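Local coordinates for protein sialidase B (Streptococcus pneumoniae serotype 4, PDB 4XJU) that hydrolyses the alpha-2,3, alpha-2,6 and alpha-2,8 glycosidic linkages of terminal sialic acid residues in oligosaccharides, glycoproteins and glycolipids, at residues 205-210 with 224-229; 285-290 with 305-310; 495-500 with 516-521. The protein carries 1 engineered substitution. One frame throughout, in Å; residues are numbered along the deposited sequence.

Interaction 1: 205-210 with 224-229. With 19D ((1R,2R,3R,4R,5R,7R)-2-(acetylamino)-7-[(1R)-1,2-dihydroxyethyl]-4-fluoro-3-hydroxy-6,8-dioxabicyclo[3.2.1]octane-5-carboxylic acid), chain G.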
loop_
_atom_site.group_PDB
_atom_site.type_symbol
_atom_site.label_atom_id
_atom_site.label_comp_id
_atom_site.label_asym_id
_atom_site.label_seq_id
_atom_site.Cartn_x
_atom_site.Cartn_y
_atom_site.Cartn_z
ATOM N N TYR A 205 6.804 -3.152 -4.349
ATOM C CA TYR A 205 5.566 -3.097 -3.549
ATOM C C TYR A 205 5.400 -1.771 -2.838
ATOM O O TYR A 205 6.386 -1.103 -2.523
ATOM C CB TYR A 205 5.561 -4.240 -2.513
ATOM C CG TYR A 205 5.914 -5.542 -3.175
ATOM C CD1 TYR A 205 4.966 -6.238 -3.903
ATOM C CD2 TYR A 205 7.203 -6.028 -3.146
ATOM C CE1 TYR A 205 5.284 -7.414 -4.560
ATOM C CE2 TYR A 205 7.537 -7.220 -3.793
ATOM C CZ TYR A 205 6.569 -7.894 -4.502
ATOM O OH TYR A 205 6.892 -9.062 -5.156
ATOM N N PHE A 206 4.146 -1.397 -2.587
ATOM C CA PHE A 206 3.828 -0.141 -1.908
ATOM C C PHE A 206 2.662 -0.351 -0.965
ATOM O O PHE A 206 1.753 -1.129 -1.261
ATOM C CB PHE A 206 3.477 0.947 -2.934
ATOM C CG PHE A 206 4.592 1.235 -3.894
ATOM C CD1 PHE A 206 5.611 2.110 -3.550
ATOM C CD2 PHE A 206 4.638 0.603 -5.126
ATOM C CE1 PHE A 206 6.661 2.357 -4.426
ATOM C CE2 PHE A 206 5.678 0.846 -6.007
ATOM C CZ PHE A 206 6.694 1.726 -5.654
ATOM N N ARG A 207 2.696 0.332 0.174
ATOM C CA ARG A 207 1.585 0.312 1.113
ATOM C C ARG A 207 1.546 1.645 1.842
ATOM O O ARG A 207 2.503 2.420 1.794
ATOM C CB ARG A 207 1.738 -0.837 2.136
ATOM C CG ARG A 207 1.248 -2.233 1.675
ATOM C CD ARG A 207 0.732 -3.065 2.864
ATOM N NE ARG A 207 -0.368 -2.392 3.562
ATOM C CZ ARG A 207 -0.852 -2.763 4.745
ATOM N NH1 ARG A 207 -0.356 -3.831 5.374
ATOM N NH2 ARG A 207 -1.845 -2.072 5.299
ATOM N N ILE A 208 0.434 1.894 2.525
ATOM C CA ILE A 208 0.290 3.054 3.406
ATOM C C ILE A 208 0.346 4.404 2.657
ATOM O O ILE A 208 1.205 5.245 2.931
ATOM C CB ILE A 208 1.331 3.043 4.556
ATOM C CG1 ILE A 208 1.607 1.613 5.062
ATOM C CG2 ILE A 208 0.846 3.904 5.705
ATOM C CD1 ILE A 208 0.359 0.851 5.550
ATOM N N PRO A 209 -0.597 4.626 1.730
ATOM C CA PRO A 209 -0.630 5.883 0.969
ATOM C C PRO A 209 -1.081 7.067 1.815
ATOM O O PRO A 209 -1.868 6.904 2.747
ATOM C CB PRO A 209 -1.694 5.613 -0.097
ATOM C CG PRO A 209 -2.633 4.620 0.550
ATOM C CD PRO A 209 -1.723 3.735 1.384
ATOM N N THR A 210 -0.579 8.255 1.478
ATOM C CA THR A 210 -1.075 9.499 2.059
ATOM C C THR A 210 -1.311 10.511 0.928
ATOM O O THR A 210 -0.744 10.379 -0.152
ATOM C CB THR A 210 -0.081 10.104 3.044
ATOM O OG1 THR A 210 0.962 10.758 2.310
ATOM C CG2 THR A 210 0.518 9.029 3.974
ATOM N N ASP A 224 4.840 4.060 1.824
ATOM C CA ASP A 224 5.878 3.100 2.145
ATOM C C ASP A 224 6.309 2.470 0.833
ATOM O O ASP A 224 5.505 1.797 0.179
ATOM C CB ASP A 224 5.322 1.956 3.004
ATOM C CG ASP A 224 5.195 2.296 4.481
ATOM O OD1 ASP A 224 5.047 3.484 4.871
ATOM O OD2 ASP A 224 5.220 1.325 5.266
ATOM N N ALA A 225 7.568 2.655 0.451
ATOM C CA ALA A 225 8.137 1.847 -0.630
ATOM C C ALA A 225 8.694 0.561 -0.001
ATOM O O ALA A 225 9.737 0.588 0.656
ATOM C CB ALA A 225 9.233 2.620 -1.376
ATOM N N ARG A 226 7.969 -0.556 -0.159
ATOM C CA ARG A 226 8.304 -1.802 0.536
ATOM C C ARG A 226 9.037 -2.773 -0.381
ATOM O O ARG A 226 8.495 -3.226 -1.390
ATOM C CB ARG A 226 7.034 -2.445 1.134
ATOM C CG ARG A 226 6.333 -1.552 2.170
ATOM C CD ARG A 226 5.392 -2.332 3.082
ATOM N NE ARG A 226 4.854 -1.471 4.148
ATOM C CZ ARG A 226 4.014 -1.872 5.100
ATOM N NH1 ARG A 226 3.595 -3.129 5.145
ATOM N NH2 ARG A 226 3.595 -1.002 6.009
ATOM N N TYR A 227 10.271 -3.094 -0.018
ATOM C CA TYR A 227 11.130 -3.848 -0.918
ATOM C C TYR A 227 10.962 -5.341 -0.737
ATOM O O TYR A 227 10.956 -6.092 -1.720
ATOM C CB TYR A 227 12.606 -3.413 -0.752
ATOM C CG TYR A 227 12.800 -1.987 -1.190
ATOM C CD1 TYR A 227 12.516 -0.939 -0.325
ATOM C CD2 TYR A 227 13.201 -1.684 -2.488
ATOM C CE1 TYR A 227 12.638 0.381 -0.735
ATOM C CE2 TYR A 227 13.343 -0.369 -2.901
ATOM C CZ TYR A 227 13.050 0.657 -2.015
ATOM O OH TYR A 227 13.162 1.972 -2.416
ATOM N N GLY A 228 10.842 -5.773 0.512
ATOM C CA GLY A 228 10.804 -7.192 0.819
ATOM C C GLY A 228 9.387 -7.717 0.855
ATOM O O GLY A 228 8.915 -8.198 1.888
ATOM N N GLY A 229 8.704 -7.624 -0.282
ATOM C CA GLY A 229 7.297 -7.973 -0.337
ATOM C C GLY A 229 6.508 -6.905 0.401
ATOM O O GLY A 229 7.037 -5.836 0.716
HETATM C C1 19D G . -1.934 -3.451 9.046
HETATM O O1A 19D G . -2.859 -3.578 9.906
HETATM O O1B 19D G . -2.060 -3.748 7.847
HETATM C C2 19D G . -0.621 -2.916 9.553
HETATM C C3 19D G . 0.186 -2.075 8.535
HETATM C C4 19D G . 1.013 -0.946 9.263
HETATM O O4 19D G . 2.059 -0.524 8.384
HETATM C C5 19D G . 1.631 -1.535 10.643
HETATM N N5 19D G . 2.400 -0.496 11.314
HETATM C C6 19D G . 0.498 -2.238 11.417
HETATM O O6 19D G . -0.764 -2.146 10.752
HETATM C C7 19D G . 0.701 -3.742 11.257
HETATM O O7 19D G . 0.132 -4.060 9.952
HETATM C C8 19D G . 0.177 -4.653 12.389
HETATM O O8 19D G . -1.230 -4.527 12.664
HETATM C C9 19D G . 0.937 -4.405 13.689
HETATM O O9 19D G . 0.495 -3.214 14.341
HETATM C C10 19D G . 3.466 -0.843 12.033
HETATM O O10 19D G . 3.822 -2.013 12.150
HETATM C C11 19D G . 4.200 0.282 12.678
HETATM F F1 19D G . 0.750 -2.755 7.872
HETATM O O HOH W 1 3.614 5.754 4.463
#
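Arg207 and Asp224 face each other as a hydrogen-bonded antiparallel pair: Arg207 N gives to Asp224 O at 3.2 Å, and Asp224 N returns to Arg207 O at 2.9 Å. At the next hydrogen-bonded pair, Arg226 N bonds Tyr205 O, while the bond from Tyr205 N to Arg226 O is weak. Between these pairs sits an apolar one, with Phe206 CE1 4.0 Å from Ala225 CB. The two strands, 148° apart in direction, form the hairpin 205-213/219-226, the first half of a four-stranded blade in the sialidase beta-propeller. Charged groups gather on the face that also carries Tyr205. Arg226 grips Asp224 side-on, and both bonds end on one oxygen: NE reaches OD2 at 3.0 Å along its anti lone pair, and NH2 comes from above the carboxylate plane. That double hold fixes the guanidinium for a further bond, from Arg226 NH2 to 19D O4 at 2.9 Å. Arg207 CB lies over one face of this guanidinium, and the two guanidinium planes stand 50° apart. Bends at chi2 and chi3 (58°) carry the Arg207 head to the ligand carboxylate, where NH1 (3.0 Å) and NH2 (3.1 Å) both meet O1B of 19D; Arg207 NE pairs with Glu631. Ile208 CG1 packs 3.4 Å from Arg226 NH2, and a water bridges Ile208 O to Asp224 OD1.

Interaction 2: 285-290 with 305-310. With 19D ((1R,2R,3R,4R,5R,7R)-2-(acetylamino)-7-[(1R)-1,2-dihydroxyethyl]-4-fluoro-3-hydroxy-6,8-dioxabicyclo[3.2.1]octane-5-carboxylic acid), chain G.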
loop_
_atom_site.group_PDB
_atom_site.type_symbol
_atom_site.label_atom_id
_atom_site.label_comp_id
_atom_site.label_asym_id
_atom_site.label_seq_id
_atom_site.Cartn_x
_atom_site.Cartn_y
_atom_site.Cartn_z
ATOM N N ALA A 285 17.441 -1.938 8.308
ATOM C CA ALA A 285 16.707 -0.874 8.971
ATOM C C ALA A 285 15.590 -0.418 8.031
ATOM O O ALA A 285 15.639 -0.659 6.814
ATOM C CB ALA A 285 17.640 0.285 9.322
ATOM N N SER A 286 14.570 0.227 8.587
ATOM C CA SER A 286 13.444 0.657 7.771
ATOM C C SER A 286 12.711 1.856 8.343
ATOM O O SER A 286 12.865 2.194 9.519
ATOM C CB SER A 286 12.465 -0.496 7.560
ATOM O OG SER A 286 12.017 -1.026 8.802
ATOM N N PHE A 287 11.921 2.500 7.482
ATOM C CA PHE A 287 10.893 3.459 7.890
ATOM C C PHE A 287 9.517 2.867 7.588
ATOM O O PHE A 287 9.378 2.029 6.711
ATOM C CB PHE A 287 11.064 4.774 7.111
ATOM C CG PHE A 287 12.424 5.390 7.262
ATOM C CD1 PHE A 287 12.693 6.258 8.305
ATOM C CD2 PHE A 287 13.437 5.100 6.359
ATOM C CE1 PHE A 287 13.957 6.831 8.441
ATOM C CE2 PHE A 287 14.697 5.665 6.489
ATOM C CZ PHE A 287 14.955 6.534 7.524
ATOM N N ILE A 288 8.484 3.301 8.301
ATOM C CA ILE A 288 7.150 2.744 8.079
ATOM C C ILE A 288 6.096 3.694 8.627
ATOM O O ILE A 288 6.321 4.311 9.661
ATOM C CB ILE A 288 7.028 1.319 8.714
ATOM C CG1 ILE A 288 5.629 0.735 8.537
ATOM C CG2 ILE A 288 7.424 1.321 10.197
ATOM C CD1 ILE A 288 5.587 -0.738 8.897
ATOM N N ASP A 289 4.974 3.816 7.917
ATOM C CA ASP A 289 3.828 4.649 8.315
ATOM C C ASP A 289 4.150 6.144 8.368
ATOM O O ASP A 289 4.491 6.669 9.424
ATOM C CB ASP A 289 3.256 4.202 9.668
ATOM C CG ASP A 289 2.635 2.829 9.616
ATOM O OD1 ASP A 289 2.463 2.296 8.505
ATOM O OD2 ASP A 289 2.320 2.275 10.697
ATOM N N SER A 290 4.010 6.821 7.233
ATOM C CA SER A 290 4.311 8.249 7.146
ATOM C C SER A 290 3.053 9.105 7.252
ATOM O O SER A 290 1.926 8.616 7.118
ATOM C CB SER A 290 5.040 8.583 5.835
ATOM O OG SER A 290 4.265 8.242 4.692
ATOM N N ALA A 305 7.525 9.775 10.143
ATOM C CA ALA A 305 7.323 8.339 9.934
ATOM C C ALA A 305 7.974 7.587 11.083
ATOM O O ALA A 305 8.848 8.141 11.753
ATOM C CB ALA A 305 7.924 7.909 8.603
ATOM N N ASP A 306 7.585 6.333 11.307
ATOM C CA ASP A 306 8.284 5.527 12.301
ATOM C C ASP A 306 9.637 5.137 11.741
ATOM O O ASP A 306 9.794 4.993 10.523
ATOM C CB ASP A 306 7.539 4.225 12.634
ATOM C CG ASP A 306 6.098 4.439 13.087
ATOM O OD1 ASP A 306 5.741 5.512 13.628
ATOM O OD2 ASP A 306 5.296 3.492 12.892
ATOM N N VAL A 307 10.607 4.954 12.631
ATOM C CA VAL A 307 11.928 4.470 12.244
ATOM C C VAL A 307 12.231 3.195 12.993
ATOM O O VAL A 307 12.115 3.141 14.219
ATOM C CB VAL A 307 13.033 5.464 12.608
ATOM C CG1 VAL A 307 14.300 5.127 11.823
ATOM C CG2 VAL A 307 12.586 6.876 12.336
ATOM N N MET A 308 12.655 2.180 12.255
ATOM C CA MET A 308 12.988 0.889 12.832
ATOM C C MET A 308 14.454 0.559 12.577
ATOM O O MET A 308 14.899 0.557 11.430
ATOM C CB MET A 308 12.124 -0.199 12.189
ATOM C CG MET A 308 10.636 0.023 12.356
ATOM S SD MET A 308 10.111 -0.344 14.041
ATOM C CE MET A 308 8.363 -0.016 13.854
ATOM N N PRO A 309 15.206 0.263 13.646
ATOM C CA PRO A 309 16.601 -0.163 13.475
ATOM C C PRO A 309 16.653 -1.535 12.808
ATOM O O PRO A 309 15.618 -2.201 12.676
ATOM C CB PRO A 309 17.138 -0.248 14.916
ATOM C CG PRO A 309 16.152 0.528 15.755
ATOM C CD PRO A 309 14.822 0.367 15.061
ATOM N N ALA A 310 17.852 -1.942 12.397
ATOM C CA ALA A 310 18.062 -3.184 11.656
ATOM C C ALA A 310 17.395 -4.379 12.327
ATOM O O ALA A 310 17.588 -4.623 13.521
ATOM C CB ALA A 310 19.548 -3.441 11.473
HETATM C C1 19D G . -1.934 -3.451 9.046
HETATM O O1A 19D G . -2.859 -3.578 9.906
HETATM O O1B 19D G . -2.060 -3.748 7.847
HETATM C C2 19D G . -0.621 -2.916 9.553
HETATM C C3 19D G . 0.186 -2.075 8.535
HETATM C C4 19D G . 1.013 -0.946 9.263
HETATM O O4 19D G . 2.059 -0.524 8.384
HETATM C C5 19D G . 1.631 -1.535 10.643
HETATM N N5 19D G . 2.400 -0.496 11.314
HETATM C C6 19D G . 0.498 -2.238 11.417
HETATM O O6 19D G . -0.764 -2.146 10.752
HETATM C C7 19D G . 0.701 -3.742 11.257
HETATM O O7 19D G . 0.132 -4.060 9.952
HETATM C C8 19D G . 0.177 -4.653 12.389
HETATM O O8 19D G . -1.230 -4.527 12.664
HETATM C C9 19D G . 0.937 -4.405 13.689
HETATM O O9 19D G . 0.495 -3.214 14.341
HETATM C C10 19D G . 3.466 -0.843 12.033
HETATM O O10 19D G . 3.822 -2.013 12.150
HETATM C C11 19D G . 4.200 0.282 12.678
HETATM F F1 19D G . 0.750 -2.755 7.872
#
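Ile288 holds CG1 opposite its backbone N (chi1 178°), which turns CG2 to the side chains of the neighbouring strand, 3.8 Å from Asp306 CB and 4.0 Å from Met308 CE, while CD1 runs on to the ligand. Met308 meets it by bending at chi2 (-74°), which brings its terminal methyl CE to Ile288 CG2. On the other face Phe287 and Val307 lie side by side, with Phe287 CE1 3.8 Å from Val307 CG1; beyond them Phe260 stacks on the Phe287 ring and Phe436 meets it edge-to-face. Two hydrogen-bonded pairs, Ser286 with Met308 and Ile288 with Asp306, join the backbones, and the shortest of their four bonds runs from Met308 N to Ser286 O at 2.7 Å. This hairpin, 286-294/301-308, supplies two strands of a propeller blade, and its Asp289 end reaches the sialic-acid pocket. There OD1 accepts from 19D O4, and OD2 takes the acetamido N5 of 19D at 2.8 Å. Asp306 OD1 is held by Leu452 N, and its OD2 lies against the acetyl methyl of the ligand. Asp306 OD2 is 3.9 Å from Asp289 OD2; this would tend to raise the proton affinity of one carboxylate, though the donors to both probably offset it. Asp289 O is buried without a hydrogen-bond partner; a CA-H...O contact from Ala305 CA at 3.3 Å probably offsets only part of the cost of burying it.

Interaction 3: 495-500 with 516-521; sequences IPFKNA and TFFRTT. With 19D ((1R,2R,3R,4R,5R,7R)-2-(acetylamino)-7-[(1R)-1,2-dihydroxyethyl]-4-fluoro-3-hydroxy-6,8-dioxabicyclo[3.2.1]octane-5-carboxylic acid), chain G.
Phe497 pushes its ring into the angle between Phe518, Thr520 and Thr521. Its CB starts 3.7 Å from Thr521 OG1, and the same hydroxyl oxygen lies beside CG and CD1. Chi1 is -16°, nearly eclipsed, an unfavourable torsion that goes with swinging the ring in against the other segment. Further out, CE1 approaches Thr520 CB. CE2 meets Phe518 CE2 at 3.7 Å while still touching Thr520 CG2; each CE2 is close to the plane of the other ring, which makes the meeting of the aromatics edge to edge. CZ, at the far end, touches Thr520 CG2 at 3.5 Å. Thr520 CB lies over one face in a CH-pi contact, 4.0 Å from the Phe497 ring centroid and 25° off the normal, and Pro496 CG against the opposite face, both offset toward the rim. Ile495 extends the apolar patch with CG2 3.9 Å from Phe518 CZ, and at the other end Ala500 CB meets Thr521 CG2 at 3.9 Å. Arg519 leaves this patch fully extended, with CG opposite the backbone N (chi1 174°), and both NH1 and NH2 bond 19D O1A at 3.2 Å; with Arg207 and Arg581 it belongs to the arginine triad familiar from sialidases. Glu503 and the carbonyl of Tyr551 hold its guanidinium in turn. The loop carrying Phe497 follows strand 489-494 and leads into strand 504-510, which pairs with strand 513-518; Ala526 of strand 526-530 touches Phe518 and Thr520, and Tyr542 of strand 541-542 touches Phe497.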
loop_
_atom_site.group_PDB
_atom_site.type_symbol
_atom_site.label_atom_id
_atom_site.label_comp_id
_atom_site.label_asym_id
_atom_site.label_seq_id
_atom_site.Cartn_x
_atom_site.Cartn_y
_atom_site.Cartn_z
ATOM N N ILE A 495 -8.097 5.583 25.628
ATOM C CA ILE A 495 -9.107 4.852 24.874
ATOM C C ILE A 495 -9.351 3.483 25.532
ATOM O O ILE A 495 -8.438 2.912 26.122
ATOM C CB ILE A 495 -8.709 4.706 23.382
ATOM C CG1 ILE A 495 -7.466 3.836 23.227
ATOM C CG2 ILE A 495 -8.486 6.092 22.744
ATOM C CD1 ILE A 495 -6.963 3.778 21.794
ATOM N N PRO A 496 -10.589 2.961 25.439
ATOM C CA PRO A 496 -10.966 1.771 26.222
ATOM C C PRO A 496 -10.596 0.412 25.613
ATOM O O PRO A 496 -11.265 -0.576 25.922
ATOM C CB PRO A 496 -12.493 1.896 26.324
ATOM C CG PRO A 496 -12.889 2.628 25.076
ATOM C CD PRO A 496 -11.761 3.607 24.813
ATOM N N PHE A 497 -9.570 0.357 24.774
ATOM C CA PHE A 497 -9.049 -0.916 24.289
ATOM C C PHE A 497 -7.564 -0.945 24.570
ATOM O O PHE A 497 -6.884 0.070 24.409
ATOM C CB PHE A 497 -9.252 -1.082 22.775
ATOM C CG PHE A 497 -10.238 -0.130 22.188
ATOM C CD1 PHE A 497 -11.585 -0.442 22.163
ATOM C CD2 PHE A 497 -9.820 1.079 21.661
ATOM C CE1 PHE A 497 -12.499 0.435 21.632
ATOM C CE2 PHE A 497 -10.730 1.965 21.129
ATOM C CZ PHE A 497 -12.073 1.648 21.118
ATOM N N LYS A 498 -7.055 -2.093 24.999
ATOM C CA LYS A 498 -5.613 -2.291 25.014
ATOM C C LYS A 498 -5.262 -3.026 23.729
ATOM O O LYS A 498 -6.141 -3.625 23.095
ATOM C CB LYS A 498 -5.164 -3.098 26.232
ATOM C CG LYS A 498 -5.444 -2.434 27.571
ATOM C CD LYS A 498 -4.638 -3.112 28.666
ATOM C CE LYS A 498 -5.176 -2.807 30.053
ATOM N NZ LYS A 498 -4.508 -3.671 31.068
ATOM N N ASN A 499 -3.995 -2.958 23.335
ATOM C CA ASN A 499 -3.505 -3.695 22.169
ATOM C C ASN A 499 -4.147 -3.312 20.831
ATOM O O ASN A 499 -4.191 -4.124 19.903
ATOM C CB ASN A 499 -3.638 -5.205 22.400
ATOM C CG ASN A 499 -2.925 -5.660 23.656
ATOM O OD1 ASN A 499 -2.050 -4.962 24.166
ATOM N ND2 ASN A 499 -3.296 -6.838 24.162
ATOM N N ALA A 500 -4.633 -2.080 20.725
ATOM C CA ALA A 500 -5.293 -1.643 19.498
ATOM C C ALA A 500 -4.301 -0.985 18.541
ATOM O O ALA A 500 -3.409 -0.252 18.959
ATOM C CB ALA A 500 -6.437 -0.685 19.811
ATOM N N THR A 516 -11.542 13.430 15.885
ATOM C CA THR A 516 -10.621 12.393 15.446
ATOM C C THR A 516 -11.395 11.104 15.218
ATOM O O THR A 516 -12.147 10.659 16.086
ATOM C CB THR A 516 -9.556 12.146 16.517
ATOM O OG1 THR A 516 -8.901 13.384 16.823
ATOM C CG2 THR A 516 -8.517 11.128 16.038
ATOM N N PHE A 517 -11.202 10.500 14.052
ATOM C CA PHE A 517 -11.802 9.207 13.744
ATOM C C PHE A 517 -10.724 8.134 13.802
ATOM O O PHE A 517 -9.629 8.324 13.267
ATOM C CB PHE A 517 -12.437 9.251 12.349
ATOM C CG PHE A 517 -13.539 10.261 12.226
ATOM C CD1 PHE A 517 -14.813 9.967 12.678
ATOM C CD2 PHE A 517 -13.294 11.515 11.679
ATOM C CE1 PHE A 517 -15.835 10.903 12.570
ATOM C CE2 PHE A 517 -14.310 12.457 11.573
ATOM C CZ PHE A 517 -15.586 12.143 12.015
ATOM N N PHE A 518 -11.004 7.007 14.453
ATOM C CA PHE A 518 -9.950 6.007 14.603
ATOM C C PHE A 518 -10.357 4.541 14.577
ATOM O O PHE A 518 -11.495 4.176 14.908
ATOM C CB PHE A 518 -9.022 6.301 15.804
ATOM C CG PHE A 518 -9.696 6.270 17.155
ATOM C CD1 PHE A 518 -10.438 7.356 17.603
ATOM C CD2 PHE A 518 -9.533 5.178 18.002
ATOM C CE1 PHE A 518 -11.033 7.341 18.860
ATOM C CE2 PHE A 518 -10.132 5.152 19.257
ATOM C CZ PHE A 518 -10.879 6.236 19.685
ATOM N N ARG A 519 -9.389 3.726 14.163
ATOM C CA ARG A 519 -9.510 2.267 14.105
ATOM C C ARG A 519 -9.546 1.696 15.509
ATOM O O ARG A 519 -8.844 2.180 16.410
ATOM C CB ARG A 519 -8.287 1.708 13.363
ATOM C CG ARG A 519 -8.144 0.192 13.314
ATOM C CD ARG A 519 -6.933 -0.157 12.456
ATOM N NE ARG A 519 -6.525 -1.559 12.559
ATOM C CZ ARG A 519 -5.515 -2.072 11.869
ATOM N NH1 ARG A 519 -4.819 -1.296 11.035
ATOM N NH2 ARG A 519 -5.194 -3.351 12.018
ATOM N N THR A 520 -10.370 0.671 15.706
ATOM C CA THR A 520 -10.478 0.019 17.009
ATOM C C THR A 520 -10.383 -1.502 16.881
ATOM O O THR A 520 -10.094 -2.035 15.811
ATOM C CB THR A 520 -11.799 0.380 17.717
ATOM O OG1 THR A 520 -12.886 -0.309 17.088
ATOM C CG2 THR A 520 -12.053 1.890 17.642
ATOM N N THR A 521 -10.649 -2.192 17.981
ATOM C CA THR A 521 -10.715 -3.647 17.984
ATOM C C THR A 521 -12.162 -4.116 18.153
ATOM O O THR A 521 -12.405 -5.281 18.446
ATOM C CB THR A 521 -9.871 -4.219 19.120
ATOM O OG1 THR A 521 -10.281 -3.601 20.342
ATOM C CG2 THR A 521 -8.387 -3.928 18.900
HETATM C C1 19D G . -1.934 -3.451 9.046
HETATM O O1A 19D G . -2.859 -3.578 9.906
HETATM O O1B 19D G . -2.060 -3.748 7.847
HETATM C C2 19D G . -0.621 -2.916 9.553
HETATM C C3 19D G . 0.186 -2.075 8.535
HETATM C C4 19D G . 1.013 -0.946 9.263
HETATM O O4 19D G . 2.059 -0.524 8.384
HETATM C C5 19D G . 1.631 -1.535 10.643
HETATM N N5 19D G . 2.400 -0.496 11.314
HETATM C C6 19D G . 0.498 -2.238 11.417
HETATM O O6 19D G . -0.764 -2.146 10.752
HETATM C C7 19D G . 0.701 -3.742 11.257
HETATM O O7 19D G . 0.132 -4.060 9.952
HETATM C C8 19D G . 0.177 -4.653 12.389
HETATM O O8 19D G . -1.230 -4.527 12.664
HETATM C C9 19D G . 0.937 -4.405 13.689
HETATM O O9 19D G . 0.495 -3.214 14.341
HETATM C C10 19D G . 3.466 -0.843 12.033
HETATM O O10 19D G . 3.822 -2.013 12.150
HETATM C C11 19D G . 4.200 0.282 12.678
HETATM F F1 19D G . 0.750 -2.755 7.872
#

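From the N terminus, interaction 1 closes a hairpin with 13 residues between its segments, interaction 2 a second with 14, and interaction 3 a loop and strand with 15 between them. Each closes before the next opens, so none nests within or crosses another. The first two belong to adjoining hairpins and touch directly, through a probable hydrogen bond between Asp224 OD1 and Asp289 N at 3.1 Å. Interaction 3 stands apart, its centre about 24 Å from that of interaction 1 and 22 Å from that of interaction 2. What joins all three is 19D, whose carboxylate is held by interactions 1 and 3, its O4 by interactions 1 and 2, and its acetamido N5 by interaction 2.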